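Local atomic coordinates of aspartate--tRNA(Asp/Asn) ligase (Sulfolobus tokodaii, PDB entry 1WYD), a protein that activates L-aspartate with ATP and transfers it to tRNA, probably charging both tRNA(Asp) and tRNA(Asn). Residues K276-Y280 / T281-E285; V175-G179 / K180-L184; I38-K42 / T43-Q47; K244-H247 / N248-K251; Q412-K415 / E416-F420. All blocks are in the same frame, centred on the assembly; numbering follows the deposited sequence.

Contact 1 (K276-Y280 / T281-E285); sequences KRLKY and TEAIE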
# COMPACT_ATOMS: atom_id res chain seq x y z
N LYS B 276 -10.31 -27.35 1.82
CA LYS B 276 -9.87 -28.63 1.28
C LYS B 276 -8.42 -28.56 0.78
O LYS B 276 -8.09 -27.63 0.04
CB LYS B 276 -10.82 -29.05 0.15
CG LYS B 276 -10.44 -30.35 -0.57
CD LYS B 276 -11.17 -31.57 -0.00
CE LYS B 276 -11.00 -32.78 -0.91
NZ LYS B 276 -9.85 -33.60 -0.46
N ARG B 277 -7.57 -29.50 1.22
CA ARG B 277 -6.22 -29.68 0.63
C ARG B 277 -6.19 -30.89 -0.26
O ARG B 277 -6.69 -31.95 0.10
CB ARG B 277 -5.07 -29.82 1.64
CG ARG B 277 -5.43 -29.78 3.11
CD ARG B 277 -4.25 -29.57 4.07
NE ARG B 277 -2.99 -30.21 3.66
CZ ARG B 277 -1.77 -29.70 3.94
NH1 ARG B 277 -1.66 -28.56 4.61
NH2 ARG B 277 -0.66 -30.33 3.55
N LEU B 278 -5.58 -30.72 -1.42
CA LEU B 278 -5.44 -31.77 -2.37
C LEU B 278 -3.99 -31.77 -2.75
O LEU B 278 -3.45 -30.73 -3.16
CB LEU B 278 -6.30 -31.43 -3.58
CG LEU B 278 -6.34 -32.38 -4.77
CD1 LEU B 278 -7.15 -33.58 -4.39
CD2 LEU B 278 -6.96 -31.68 -5.92
N LYS B 279 -3.33 -32.92 -2.58
CA LYS B 279 -1.92 -33.06 -2.98
C LYS B 279 -1.86 -33.01 -4.48
O LYS B 279 -2.80 -33.42 -5.14
CB LYS B 279 -1.29 -34.36 -2.48
CG LYS B 279 -1.51 -34.67 -1.00
CD LYS B 279 -1.10 -36.10 -0.68
CE LYS B 279 -0.27 -36.16 0.59
NZ LYS B 279 -1.14 -36.29 1.80
N TYR B 280 -0.76 -32.49 -5.01
CA TYR B 280 -0.54 -32.39 -6.45
C TYR B 280 -0.59 -33.80 -7.07
O TYR B 280 -1.23 -34.01 -8.09
CB TYR B 280 0.80 -31.71 -6.70
CG TYR B 280 1.41 -31.97 -8.06
CD1 TYR B 280 1.16 -31.13 -9.10
CD2 TYR B 280 2.25 -33.06 -8.29
CE1 TYR B 280 1.72 -31.34 -10.35
CE2 TYR B 280 2.79 -33.29 -9.54
CZ TYR B 280 2.52 -32.41 -10.57
OH TYR B 280 3.02 -32.57 -11.83
N THR B 281 0.11 -34.74 -6.42
CA THR B 281 0.10 -36.18 -6.74
C THR B 281 -1.30 -36.73 -7.05
O THR B 281 -1.51 -37.42 -8.06
CB THR B 281 0.76 -36.98 -5.55
OG1 THR B 281 2.13 -36.58 -5.40
CG2 THR B 281 0.87 -38.46 -5.85
N GLU B 282 -2.23 -36.42 -6.16
CA GLU B 282 -3.62 -36.80 -6.24
C GLU B 282 -4.35 -36.06 -7.37
O GLU B 282 -5.21 -36.65 -8.04
CB GLU B 282 -4.25 -36.41 -4.92
CG GLU B 282 -5.28 -37.35 -4.32
CD GLU B 282 -5.84 -36.72 -3.07
OE1 GLU B 282 -5.02 -36.28 -2.20
OE2 GLU B 282 -7.10 -36.61 -2.97
N ALA B 283 -4.03 -34.77 -7.55
CA ALA B 283 -4.59 -33.99 -8.65
C ALA B 283 -4.19 -34.62 -9.96
O ALA B 283 -5.00 -34.76 -10.87
CB ALA B 283 -4.10 -32.54 -8.60
N ILE B 284 -2.94 -35.02 -10.05
CA ILE B 284 -2.47 -35.69 -11.25
C ILE B 284 -3.26 -36.98 -11.53
O ILE B 284 -3.63 -37.24 -12.68
CB ILE B 284 -0.96 -35.95 -11.16
CG1 ILE B 284 -0.18 -34.65 -11.42
CG2 ILE B 284 -0.55 -37.09 -12.14
CD1 ILE B 284 -0.73 -33.81 -12.55
N GLU B 285 -3.54 -37.75 -10.48
CA GLU B 285 -4.30 -38.99 -10.65
C GLU B 285 -5.78 -38.75 -11.04
O GLU B 285 -6.32 -39.49 -11.87
CB GLU B 285 -4.18 -39.96 -9.44
CG GLU B 285 -2.90 -40.81 -9.39
CD GLU B 285 -2.61 -41.60 -10.68
OE1 GLU B 285 -1.63 -41.25 -11.40
OE2 GLU B 285 -3.36 -42.58 -10.99
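Y280 and I284 meet at a strand-to-helix junction, where strand 276-279, an outer strand of the large sheet in the class II synthetase domain, runs straight into helix 280-289. K279 is the N-cap residue. The first helical turn is closed by two backbone bonds. A283 N donates to K279 O at 3.0 Å, and I284 N donates to Y280 O at 2.8 Å, the latter almost in line with the carbonyl. I284 CG1 then sits over one face of the Y280 ring in a CH-pi contact, 3.9 Å from the ring centroid and offset toward the rim. The nearest ring atom, Y280 CZ, is 3.6 Å from I284 CG1. Y280 CG is anti to the backbone N (chi1 159°), which lays the ring alongside the helix start. Y280 OH donates away from this turn, to D298 O, and W322 also meets the ring. With an alanine here, I284 CG1 would probably lose its aromatic cover and D298 O its hydroxyl partner. Elsewhere on the junction, L278 CD2 touches A283 CB at 4.0 Å. L278 CD1 lies 3.3 Å from E282 OE2. K276 NZ is 4.8 Å from E282 OE2, too far for a salt bridge, though the opposite charges may attract. Within the turn itself the hold is backbone bonds and apolar cover, with the tyrosine hydroxyl tied outside to D298 O.

Contact 2 (V175-G179 / K180-L184); sequences VIYFG and KEAFL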
# COMPACT_ATOMS: atom_id res chain seq x y z
N VAL B 175 14.40 -0.91 -16.88
CA VAL B 175 14.38 0.48 -16.45
C VAL B 175 15.77 1.12 -16.73
O VAL B 175 16.81 0.59 -16.32
CB VAL B 175 14.01 0.64 -14.98
CG1 VAL B 175 13.85 2.16 -14.60
CG2 VAL B 175 12.71 -0.15 -14.67
N ILE B 176 15.80 2.22 -17.46
CA ILE B 176 17.09 2.89 -17.66
C ILE B 176 17.33 3.77 -16.41
O ILE B 176 16.66 4.78 -16.20
CB ILE B 176 17.11 3.73 -18.97
CG1 ILE B 176 16.55 2.95 -20.19
CG2 ILE B 176 18.54 4.32 -19.25
CD1 ILE B 176 17.11 1.52 -20.34
N TYR B 177 18.30 3.36 -15.60
CA TYR B 177 18.48 3.87 -14.24
C TYR B 177 19.88 4.48 -14.02
O TYR B 177 20.85 3.77 -13.73
CB TYR B 177 18.20 2.70 -13.26
CG TYR B 177 18.23 3.08 -11.80
CD1 TYR B 177 17.15 3.76 -11.21
CD2 TYR B 177 19.33 2.78 -11.02
CE1 TYR B 177 17.17 4.14 -9.85
CE2 TYR B 177 19.38 3.15 -9.67
CZ TYR B 177 18.30 3.83 -9.08
OH TYR B 177 18.35 4.19 -7.74
N PHE B 178 20.00 5.79 -14.17
CA PHE B 178 21.29 6.46 -14.01
C PHE B 178 22.42 5.69 -14.78
O PHE B 178 23.51 5.38 -14.23
CB PHE B 178 21.62 6.62 -12.51
CG PHE B 178 20.57 7.39 -11.71
CD1 PHE B 178 20.40 8.76 -11.90
CD2 PHE B 178 19.78 6.74 -10.76
CE1 PHE B 178 19.47 9.48 -11.17
CE2 PHE B 178 18.85 7.44 -9.99
CZ PHE B 178 18.69 8.81 -10.18
N GLY B 179 22.12 5.33 -16.03
CA GLY B 179 23.10 4.72 -16.93
C GLY B 179 23.21 3.21 -16.92
O GLY B 179 24.12 2.62 -17.51
N LYS B 180 22.30 2.56 -16.20
CA LYS B 180 22.35 1.12 -16.07
C LYS B 180 21.02 0.56 -16.53
O LYS B 180 20.01 1.25 -16.54
CB LYS B 180 22.66 0.73 -14.63
CG LYS B 180 24.03 1.22 -14.12
CD LYS B 180 24.40 0.45 -12.82
CE LYS B 180 25.49 1.18 -11.99
NZ LYS B 180 25.13 1.42 -10.55
N GLU B 181 21.04 -0.67 -16.99
CA GLU B 181 19.82 -1.27 -17.37
C GLU B 181 19.37 -1.97 -16.07
O GLU B 181 19.93 -3.00 -15.72
CB GLU B 181 20.05 -2.27 -18.47
CG GLU B 181 18.75 -2.65 -19.12
CD GLU B 181 18.84 -3.91 -19.93
OE1 GLU B 181 19.80 -4.70 -19.78
OE2 GLU B 181 17.93 -4.12 -20.72
N ALA B 182 18.47 -1.36 -15.32
CA ALA B 182 17.82 -2.09 -14.18
C ALA B 182 16.46 -2.57 -14.59
O ALA B 182 16.06 -2.43 -15.74
CB ALA B 182 17.78 -1.25 -12.94
N PHE B 183 15.73 -3.16 -13.65
CA PHE B 183 14.44 -3.73 -13.94
C PHE B 183 13.35 -3.51 -12.82
O PHE B 183 13.65 -3.24 -11.64
CB PHE B 183 14.59 -5.23 -14.23
CG PHE B 183 15.77 -5.59 -15.15
CD1 PHE B 183 16.99 -6.01 -14.60
CD2 PHE B 183 15.63 -5.55 -16.55
CE1 PHE B 183 18.08 -6.33 -15.47
CE2 PHE B 183 16.70 -5.88 -17.40
CZ PHE B 183 17.92 -6.26 -16.85
N LEU B 184 12.10 -3.67 -13.24
CA LEU B 184 10.98 -3.59 -12.38
C LEU B 184 10.77 -4.99 -11.70
O LEU B 184 10.65 -6.06 -12.37
CB LEU B 184 9.75 -3.19 -13.22
CG LEU B 184 9.44 -1.73 -13.48
CD1 LEU B 184 7.99 -1.53 -13.95
CD2 LEU B 184 9.68 -0.87 -12.25
O HOH W 1 23.08 3.33 -11.86
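V175 and A182 pair through two backbone bonds. A182 N donates to V175 O at 2.7 Å, and V175 N returns a bond to A182 O from well above the carbonyl plane, modelled at 2.5 Å, a doubtfully short value. Nearer the turn, Y177 N reaches K180 O at 2.9 Å, almost straight (174°). The return contact, K180 N to Y177 O at 3.1 Å, comes from 66° out of the carbonyl plane, so this closing pair is loose. A water weakly accepts from K180 NZ and lies 2.9 Å from Y177 O. The V175/A182 pair and a type I' turn from Y177 to K180 define a beta hairpin. G179 has a positive phi, and a side chain there would jam against the preceding carbonyl O. F178 CD2 stands 3.6 Å above the centre of one face of the Y177 ring. Y177 CE2 lies in the F178 plane at its edge, so edge meets face. Both rings meet F173 of the second subunit, whose R426 O bonds Y177 OH. Y177 CB packs on A182 CB at 4.0 Å. V175 and L184 cross at about a right angle, V175 CG2, anti to the carbonyl carbon, lying 3.8 Å from L184 CG.

Contact 3 (I38-K42 / T43-Q47); sequences ILRDK and TGLGQ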
# COMPACT_ATOMS: atom_id res chain seq x y z
N ILE B 38 -32.57 12.40 -11.20
CA ILE B 38 -31.86 11.44 -10.38
C ILE B 38 -30.43 11.99 -10.22
O ILE B 38 -29.69 12.20 -11.20
CB ILE B 38 -31.88 9.99 -10.97
CG1 ILE B 38 -33.28 9.46 -11.30
CG2 ILE B 38 -31.17 9.00 -10.04
CD1 ILE B 38 -34.37 9.70 -10.27
N LEU B 39 -30.08 12.28 -8.97
CA LEU B 39 -28.76 12.76 -8.62
C LEU B 39 -27.93 11.62 -8.07
O LEU B 39 -28.47 10.67 -7.47
CB LEU B 39 -28.86 13.90 -7.60
CG LEU B 39 -27.59 14.63 -7.20
CD1 LEU B 39 -27.15 15.61 -8.29
CD2 LEU B 39 -27.86 15.36 -5.90
N ARG B 40 -26.61 11.68 -8.30
CA ARG B 40 -25.67 10.66 -7.81
C ARG B 40 -24.57 11.31 -7.01
O ARG B 40 -24.01 12.32 -7.43
CB ARG B 40 -25.02 9.90 -8.97
CG ARG B 40 -24.17 8.75 -8.49
CD ARG B 40 -23.20 8.19 -9.50
NE ARG B 40 -23.68 8.46 -10.83
CZ ARG B 40 -23.02 9.21 -11.71
NH1 ARG B 40 -21.82 9.69 -11.39
NH2 ARG B 40 -23.56 9.45 -12.90
N ASP B 41 -24.26 10.72 -5.86
CA ASP B 41 -23.13 11.10 -5.00
C ASP B 41 -22.51 9.81 -4.55
O ASP B 41 -22.97 8.73 -4.97
CB ASP B 41 -23.53 12.06 -3.84
CG ASP B 41 -24.27 11.37 -2.66
OD1 ASP B 41 -24.77 12.11 -1.78
OD2 ASP B 41 -24.38 10.14 -2.49
N LYS B 42 -21.48 9.88 -3.71
CA LYS B 42 -20.75 8.65 -3.37
C LYS B 42 -21.61 7.62 -2.59
O LYS B 42 -21.28 6.45 -2.57
CB LYS B 42 -19.40 8.96 -2.69
CG LYS B 42 -19.38 8.86 -1.18
CD LYS B 42 -18.12 9.42 -0.51
CE LYS B 42 -17.05 8.35 -0.31
NZ LYS B 42 -17.38 7.33 0.73
N THR B 43 -22.71 8.06 -1.94
CA THR B 43 -23.59 7.10 -1.21
C THR B 43 -24.67 6.43 -2.05
O THR B 43 -25.24 5.42 -1.65
CB THR B 43 -24.29 7.74 -0.00
OG1 THR B 43 -25.16 8.80 -0.45
CG2 THR B 43 -23.29 8.36 0.95
N GLY B 44 -24.98 7.03 -3.20
CA GLY B 44 -25.85 6.40 -4.19
C GLY B 44 -26.70 7.43 -4.87
O GLY B 44 -26.25 8.57 -5.13
N LEU B 45 -27.93 7.03 -5.15
CA LEU B 45 -28.82 7.75 -6.05
C LEU B 45 -30.04 8.28 -5.33
O LEU B 45 -30.78 7.52 -4.70
CB LEU B 45 -29.27 6.82 -7.17
CG LEU B 45 -28.14 6.23 -8.01
CD1 LEU B 45 -28.61 4.99 -8.76
CD2 LEU B 45 -27.58 7.30 -9.00
N GLY B 46 -30.24 9.59 -5.39
CA GLY B 46 -31.45 10.19 -4.91
C GLY B 46 -32.35 10.68 -6.03
O GLY B 46 -31.98 10.61 -7.20
N GLN B 47 -33.52 11.18 -5.67
CA GLN B 47 -34.50 11.71 -6.63
C GLN B 47 -34.78 13.13 -6.23
O GLN B 47 -35.14 13.39 -5.08
CB GLN B 47 -35.81 10.89 -6.57
CG GLN B 47 -36.94 11.34 -7.50
CD GLN B 47 -38.09 10.33 -7.55
OE1 GLN B 47 -39.14 10.53 -6.92
NE2 GLN B 47 -37.89 9.24 -8.31
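The D41 carboxylate faces T43 and G44, and its OD2 takes three donors. T43 OG1 donates at 2.6 Å to the syn lone pair of D41 OD2. T43 N comes in at 2.7 Å from 40° above the carboxylate plane. G44 N meets D41 OD2 at 3.2 Å, nearly end-on to the C-O bond. D41 CG lies between the backbone N and the carbonyl carbon (chi1 76°), which brings OD2 back over the turn. T43 OG1 is also bonded to A8 N. The other flat group, the R40 guanidinium, is met obliquely by L45 CD2. The side chains lie side by side, L45 CD2 3.6 Å from R40 CB. R40 makes a salt bridge with E66 and a bond to H26. The hairpin joins strands 34-41 and 44-50 of the OB-fold domain. A type I turn from D41 to G44 links them, and the bond from T43 N to D41 OD2 makes an Asx turn. G44 has a phi of 145°, where a side chain would be jammed. D41 N bonds G44 O at 3.0 Å, and L39 exchanges two backbone bonds with G46. K42 NZ bonds G152 O and K42 N bonds E200 OE2, both of the second subunit.

Contact 4 (K244-H247 / N248-K251); sequences KILH and NIVK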
# COMPACT_ATOMS: atom_id res chain seq x y z
N LYS B 244 -7.53 -17.67 7.72
CA LYS B 244 -8.15 -16.69 8.60
C LYS B 244 -8.32 -15.31 7.96
O LYS B 244 -9.32 -14.63 8.20
CB LYS B 244 -7.36 -16.59 9.92
CG LYS B 244 -7.52 -17.84 10.81
CD LYS B 244 -6.27 -18.10 11.72
CE LYS B 244 -6.35 -17.33 13.05
NZ LYS B 244 -5.35 -17.87 14.07
N ILE B 245 -7.31 -14.91 7.18
CA ILE B 245 -7.34 -13.69 6.37
C ILE B 245 -8.54 -13.69 5.41
O ILE B 245 -9.38 -12.80 5.44
CB ILE B 245 -5.99 -13.57 5.57
CG1 ILE B 245 -4.82 -13.25 6.52
CG2 ILE B 245 -6.10 -12.53 4.41
CD1 ILE B 245 -3.52 -13.05 5.79
N LEU B 246 -8.63 -14.73 4.59
CA LEU B 246 -9.67 -14.85 3.57
C LEU B 246 -11.04 -14.87 4.19
O LEU B 246 -11.98 -14.30 3.66
CB LEU B 246 -9.49 -16.14 2.79
CG LEU B 246 -8.35 -16.25 1.81
CD1 LEU B 246 -8.51 -17.56 1.07
CD2 LEU B 246 -8.42 -15.11 0.83
N HIS B 247 -11.14 -15.52 5.33
CA HIS B 247 -12.36 -15.57 6.09
C HIS B 247 -12.75 -14.18 6.55
O HIS B 247 -13.93 -13.78 6.46
CB HIS B 247 -12.19 -16.52 7.29
CG HIS B 247 -13.45 -16.73 8.05
ND1 HIS B 247 -14.42 -17.63 7.65
CD2 HIS B 247 -13.94 -16.11 9.15
CE1 HIS B 247 -15.43 -17.58 8.50
NE2 HIS B 247 -15.17 -16.66 9.41
N ASN B 248 -11.79 -13.41 7.05
CA ASN B 248 -12.16 -12.07 7.51
C ASN B 248 -12.53 -11.15 6.33
O ASN B 248 -13.37 -10.22 6.48
CB ASN B 248 -11.04 -11.49 8.36
CG ASN B 248 -11.39 -10.17 8.98
OD1 ASN B 248 -12.35 -10.09 9.75
ND2 ASN B 248 -10.58 -9.13 8.70
N ILE B 249 -11.91 -11.42 5.18
CA ILE B 249 -12.16 -10.71 3.95
C ILE B 249 -13.60 -10.95 3.51
O ILE B 249 -14.38 -10.03 3.44
CB ILE B 249 -11.11 -11.10 2.82
CG1 ILE B 249 -9.76 -10.48 3.12
CG2 ILE B 249 -11.56 -10.58 1.48
CD1 ILE B 249 -8.66 -10.91 2.23
N VAL B 250 -13.96 -12.19 3.22
CA VAL B 250 -15.33 -12.46 2.77
C VAL B 250 -16.38 -12.02 3.80
O VAL B 250 -17.43 -11.43 3.44
CB VAL B 250 -15.52 -13.91 2.35
CG1 VAL B 250 -14.50 -14.31 1.25
CG2 VAL B 250 -15.35 -14.81 3.53
N LYS B 251 -16.06 -12.21 5.08
CA LYS B 251 -16.94 -11.72 6.14
C LYS B 251 -17.12 -10.20 6.09
O LYS B 251 -18.23 -9.70 6.28
CB LYS B 251 -16.43 -12.15 7.52
CG LYS B 251 -17.42 -11.99 8.66
CD LYS B 251 -16.72 -12.17 10.02
CE LYS B 251 -17.73 -12.25 11.18
NZ LYS B 251 -17.29 -11.40 12.33
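V250 N donates to L246 O at 2.9 Å and nearly straight (174°). It belongs to helix 235-256 of the class II synthetase domain, where the four i to i+4 bonds from 248-251 back to 244-247 are all formed. I249 N reaches I245 O at the same 2.9 Å. On the buried side of the helix, I245 and I249 lie side by side and point the same way, with I245 CG2 3.7 Å from I249 CD1. I249 CG1 is anti to the carbonyl carbon (chi1 -73°) and the chain runs on extended, which carries CD1 back along the helix to I245. I249 CD1 also comes within 4.4 Å of L246 CD2. This row is covered by two helices: F144 and L148 of helix 128-150 meet I245, while L404 and L408 of helix 401-409 meet L246 and I249. Cutting I249 back to an alanine removes CD1, which is likely to open a gap between I245 and L408 and leave I245 CG2 without its partner. N248 turns its amide to helix 128-150, where ND2 bonds E146 OE2 and A143 O. V250 CG2 lies between its backbone N and carbonyl carbon, and touches both L246 O and H247 O at 3.4 Å.

Contact 5 (Q412-K415 / E416-F420); sequences QSVK and EIVPF. With SO4 (sulfate ion), chain G.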
# COMPACT_ATOMS: atom_id res chain seq x y z
N GLN B 412 -15.48 -11.78 -14.18
CA GLN B 412 -14.59 -12.72 -14.86
C GLN B 412 -13.57 -12.02 -15.77
O GLN B 412 -12.95 -12.65 -16.61
CB GLN B 412 -15.43 -13.70 -15.71
CG GLN B 412 -16.37 -14.63 -14.91
CD GLN B 412 -15.64 -15.39 -13.80
OE1 GLN B 412 -14.87 -16.31 -14.08
NE2 GLN B 412 -15.86 -15.00 -12.55
N SER B 413 -13.37 -10.72 -15.62
CA SER B 413 -12.30 -10.06 -16.38
C SER B 413 -11.49 -9.11 -15.51
O SER B 413 -12.03 -8.22 -14.84
CB SER B 413 -12.83 -9.34 -17.61
OG SER B 413 -11.79 -8.69 -18.33
N VAL B 414 -10.18 -9.32 -15.52
CA VAL B 414 -9.24 -8.45 -14.81
C VAL B 414 -9.23 -7.01 -15.34
O VAL B 414 -8.89 -6.09 -14.62
CB VAL B 414 -7.84 -9.04 -14.88
CG1 VAL B 414 -7.17 -8.72 -16.23
CG2 VAL B 414 -7.04 -8.59 -13.71
N LYS B 415 -9.64 -6.81 -16.58
CA LYS B 415 -9.65 -5.45 -17.13
C LYS B 415 -10.93 -4.80 -16.73
O LYS B 415 -11.12 -3.61 -16.91
CB LYS B 415 -9.55 -5.46 -18.66
CG LYS B 415 -8.40 -6.29 -19.21
CD LYS B 415 -8.83 -6.94 -20.54
CE LYS B 415 -8.84 -5.93 -21.66
NZ LYS B 415 -9.00 -6.62 -22.97
N GLU B 416 -11.84 -5.60 -16.21
CA GLU B 416 -13.04 -5.06 -15.62
C GLU B 416 -12.88 -4.77 -14.12
O GLU B 416 -13.73 -4.12 -13.52
CB GLU B 416 -14.19 -6.00 -15.89
CG GLU B 416 -14.33 -6.39 -17.32
CD GLU B 416 -15.76 -6.26 -17.79
OE1 GLU B 416 -16.70 -6.51 -16.97
OE2 GLU B 416 -15.92 -5.92 -18.99
N ILE B 417 -11.80 -5.25 -13.50
CA ILE B 417 -11.57 -4.99 -12.08
C ILE B 417 -10.58 -3.83 -11.89
O ILE B 417 -10.81 -2.92 -11.08
CB ILE B 417 -11.12 -6.31 -11.36
CG1 ILE B 417 -12.33 -7.25 -11.19
CG2 ILE B 417 -10.49 -6.02 -10.00
CD1 ILE B 417 -12.04 -8.76 -11.15
N VAL B 418 -9.50 -3.85 -12.68
CA VAL B 418 -8.46 -2.85 -12.50
C VAL B 418 -8.89 -1.59 -13.25
O VAL B 418 -9.08 -1.62 -14.48
CB VAL B 418 -7.09 -3.40 -12.94
CG1 VAL B 418 -6.03 -2.32 -12.94
CG2 VAL B 418 -6.70 -4.57 -12.09
N PRO B 419 -8.99 -0.46 -12.55
CA PRO B 419 -9.57 0.73 -13.15
C PRO B 419 -8.64 1.20 -14.28
O PRO B 419 -9.16 1.66 -15.29
CB PRO B 419 -9.59 1.73 -12.00
CG PRO B 419 -9.33 1.02 -10.87
CD PRO B 419 -8.45 -0.17 -11.22
N PHE B 420 -7.32 1.04 -14.18
CA PHE B 420 -6.44 1.46 -15.29
C PHE B 420 -5.46 0.39 -15.70
O PHE B 420 -4.32 0.43 -15.29
CB PHE B 420 -5.70 2.74 -14.94
CG PHE B 420 -6.63 3.89 -14.72
CD1 PHE B 420 -6.84 4.39 -13.46
CD2 PHE B 420 -7.33 4.44 -15.79
CE1 PHE B 420 -7.73 5.43 -13.25
CE2 PHE B 420 -8.22 5.49 -15.58
CZ PHE B 420 -8.43 5.97 -14.31
S SO4 G . -9.10 -10.83 -19.22
O1 SO4 G . -10.13 -11.69 -19.81
O2 SO4 G . -7.90 -10.85 -20.07
O3 SO4 G . -8.79 -11.33 -17.87
O4 SO4 G . -9.63 -9.46 -19.14
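S413 and E416 are pressed together flank to flank, with S413 CB only 3.3 Å from E416 CG. S413 OG branches off roughly at right angles to that contact, to a sulfate ion probably left from crystallisation. It is anti to the backbone N (chi1 179°) and donates to sulfate O4; the modelled distance is very short and doubtful in detail. V414 N adds a weak bond to sulfate O3, and F218 N binds the same ion. K415 lays its aliphatic arm beside the anion, K415 CG 3.4 Å from sulfate O4. E416 turns its carboxylate away to a salt bridge with R117. The loop follows helix 401-409 in the class II synthetase domain. Its core is a type I turn from S413 to E416, in which E416 N meets S413 O at 3.0 Å from well above the carbonyl plane. K415 N makes a weak bond to S413 OG, an ST turn. Next, V414 O takes two backbone donors: V418 N at 3.0 Å, nearly straight (168°), and I417 N more weakly. V414 splits its branches. CG1, between the backbone N and the carbonyl carbon (chi1 81°), faces sulfate O3 at 3.5 Å, while CG2 looks to V418 CG2 at 4.3 Å. V414 and V418 both pack on A402, a predicted ATP-site residue. F420 sets its ring edge-to-face with Y191 of the second subunit.

In the fold
Contacts 1, 2, 4 and 5 lie in the class II synthetase region, contact 3 in the OB-fold domain. Contacts 1 and 3 are on opposite sides of the chain's centre, about 49 Å apart between centres. No two contacts touch; contacts 1 and 4 come nearest, about 10 Å between nearest atoms. Contacts 4 and 5 both pack on helix 401-409, at whose start lie predicted ATP-binding residues. Between side chains, V414 of contact 5 is about 4 Å from A402, I249 of contact 4 about 7 Å from L401, and L184 of contact 2 about 8 Å from A211, another predicted ATP-binding residue. Contacts 2, 3 and 5 all reach the second subunit.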